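Local coordinates for sterol carrier protein 2 (Thermus thermophilus, PDB 2CX7) that probably binds sterols and other lipids in a hydrophobic pocket and carries them between membranes, at residues 75-80 with 103-108. Sequence-based numbering, arbitrary orientation.
Sequences VIEADL and ELKKGT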
loop_
_atom_site.group_PDB
_atom_site.type_symbol
_atom_site.label_atom_id
_atom_site.label_comp_id
_atom_site.label_asym_id
_atom_site.label_seq_id
_atom_site.Cartn_x
_atom_site.Cartn_y
_atom_site.Cartn_z
ATOM N N VAL A 75 4.010 7.803 -2.117
ATOM C CA VAL A 75 2.624 7.713 -2.535
ATOM C C VAL A 75 2.541 6.931 -3.835
ATOM O O VAL A 75 3.192 7.280 -4.825
ATOM C CB VAL A 75 2.003 9.108 -2.743
ATOM C CG1 VAL A 75 0.576 8.975 -3.250
ATOM C CG2 VAL A 75 2.021 9.870 -1.431
ATOM N N ILE A 76 1.776 5.844 -3.803
ATOM C CA ILE A 76 1.568 5.006 -4.982
ATOM C C ILE A 76 0.080 5.083 -5.292
ATOM O O ILE A 76 -0.764 4.658 -4.498
ATOM C CB ILE A 76 1.938 3.542 -4.738
ATOM C CG1 ILE A 76 3.403 3.432 -4.310
ATOM C CG2 ILE A 76 1.701 2.742 -6.027
ATOM C CD1 ILE A 76 3.854 2.005 -4.014
ATOM N N GLU A 77 -0.229 5.619 -6.463
ATOM C CA GLU A 77 -1.606 5.827 -6.894
ATOM C C GLU A 77 -2.009 4.910 -8.045
ATOM O O GLU A 77 -1.173 4.544 -8.881
ATOM C CB GLU A 77 -1.750 7.296 -7.307
ATOM C CG GLU A 77 -3.020 7.662 -8.031
ATOM C CD GLU A 77 -2.924 9.062 -8.628
ATOM O OE1 GLU A 77 -2.871 10.035 -7.846
ATOM O OE2 GLU A 77 -2.881 9.183 -9.876
ATOM N N ALA A 78 -3.295 4.573 -8.107
ATOM C CA ALA A 78 -3.788 3.697 -9.161
ATOM C C ALA A 78 -5.306 3.700 -9.210
ATOM O O ALA A 78 -5.972 4.182 -8.281
ATOM C CB ALA A 78 -3.280 2.270 -8.926
ATOM N N ASP A 79 -5.847 3.181 -10.310
ATOM C CA ASP A 79 -7.292 3.057 -10.467
ATOM C C ASP A 79 -7.710 1.939 -9.514
ATOM O O ASP A 79 -6.938 1.006 -9.275
ATOM C CB ASP A 79 -7.649 2.624 -11.889
ATOM C CG ASP A 79 -7.711 3.779 -12.865
ATOM O OD1 ASP A 79 -7.086 4.821 -12.600
ATOM O OD2 ASP A 79 -8.382 3.628 -13.916
ATOM N N LEU A 80 -8.925 2.019 -8.983
ATOM C CA LEU A 80 -9.412 0.990 -8.068
ATOM C C LEU A 80 -9.235 -0.413 -8.644
ATOM O O LEU A 80 -8.756 -1.319 -7.955
ATOM C CB LEU A 80 -10.894 1.207 -7.751
ATOM C CG LEU A 80 -11.519 0.129 -6.859
ATOM C CD1 LEU A 80 -10.741 0.047 -5.553
ATOM C CD2 LEU A 80 -12.990 0.427 -6.622
ATOM N N GLU A 103 1.262 3.916 -10.067
ATOM C CA GLU A 103 2.060 5.101 -10.336
ATOM C C GLU A 103 2.692 5.697 -9.086
ATOM O O GLU A 103 2.006 6.039 -8.123
ATOM C CB GLU A 103 1.189 6.145 -11.058
ATOM C CG GLU A 103 1.849 7.509 -11.240
ATOM C CD GLU A 103 1.061 8.441 -12.157
ATOM O OE1 GLU A 103 -0.185 8.395 -12.128
ATOM O OE2 GLU A 103 1.693 9.235 -12.897
ATOM N N LEU A 104 4.013 5.803 -9.099
ATOM C CA LEU A 104 4.710 6.384 -7.960
ATOM C C LEU A 104 4.586 7.902 -8.071
ATOM O O LEU A 104 5.288 8.546 -8.857
ATOM C CB LEU A 104 6.177 5.958 -7.961
ATOM C CG LEU A 104 6.976 6.375 -6.721
ATOM C CD1 LEU A 104 6.430 5.646 -5.488
ATOM C CD2 LEU A 104 8.449 6.041 -6.927
ATOM N N LYS A 105 3.675 8.466 -7.288
ATOM C CA LYS A 105 3.418 9.903 -7.298
ATOM C C LYS A 105 4.376 10.723 -6.438
ATOM O O LYS A 105 4.613 11.906 -6.708
ATOM C CB LYS A 105 1.986 10.167 -6.846
ATOM C CG LYS A 105 0.927 9.713 -7.837
ATOM C CD LYS A 105 0.970 10.547 -9.106
ATOM C CE LYS A 105 -0.281 10.333 -9.938
ATOM N NZ LYS A 105 -0.299 11.131 -11.201
ATOM N N LYS A 106 4.908 10.104 -5.393
ATOM C CA LYS A 106 5.851 10.782 -4.504
ATOM C C LYS A 106 6.886 9.765 -4.061
ATOM O O LYS A 106 6.545 8.644 -3.672
ATOM C CB LYS A 106 5.127 11.368 -3.290
ATOM C CG LYS A 106 6.025 12.176 -2.364
ATOM C CD LYS A 106 5.198 12.830 -1.271
ATOM C CE LYS A 106 6.061 13.531 -0.235
ATOM N NZ LYS A 106 5.216 14.017 0.896
ATOM N N GLY A 107 8.149 10.160 -4.127
ATOM C CA GLY A 107 9.229 9.262 -3.776
ATOM C C GLY A 107 9.918 8.872 -5.073
ATOM O O GLY A 107 9.382 9.106 -6.161
ATOM N N THR A 108 11.100 8.281 -4.975
ATOM C CA THR A 108 11.837 7.881 -6.165
ATOM C C THR A 108 12.116 6.391 -6.193
ATOM O O THR A 108 12.247 5.751 -5.150
ATOM C CB THR A 108 13.202 8.597 -6.263
ATOM O OG1 THR A 108 14.056 8.143 -5.207
ATOM C CG2 THR A 108 13.031 10.094 -6.159
HETATM O O HOH W 1 -3.040 11.308 -12.415
#
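V75 O accepts two backbone N-H groups at once, from K105 N at 2.8 Å and, more weakly, from K106 N at 3.4 Å. Both lysines thus face V75 in a classic beta bulge, with K105, its backbone angles helix-like, as the extra residue. V75 N returns a bond to K106 O at 3.1 Å, and the branched valine suits the extended chain, setting CG1 against K105 CB and CG2 against K106 CB. Past the bulge, E77 N and E103 O, 2.8 Å apart, pair almost straight (168°), matched by E103 N to E77 O. K105, its CB directed toward the partner strand, runs over the solvent-accessible face carrying E77 and E103, where charged residues fit. With CG anti to the carbonyl carbon (chi1 -69°) and a bend at chi2, its chain crosses E77, and NZ salt-bridges E103 OE1 (2.9 Å, a weak hydrogen bond). R38 salt-bridges both glutamates, probably offsetting their like charges. Were E77 an alanine, R38 would probably lose one of its carboxylate partners. On the opposite face, apolar I76 CG1 touches L104 CD1 at 3.9 Å; I76 also packs on W83 and L102. The classic bulge interrupts the antiparallel pairing of edge strand 103-106 with strand 74-78 in the SCP-2 sheet.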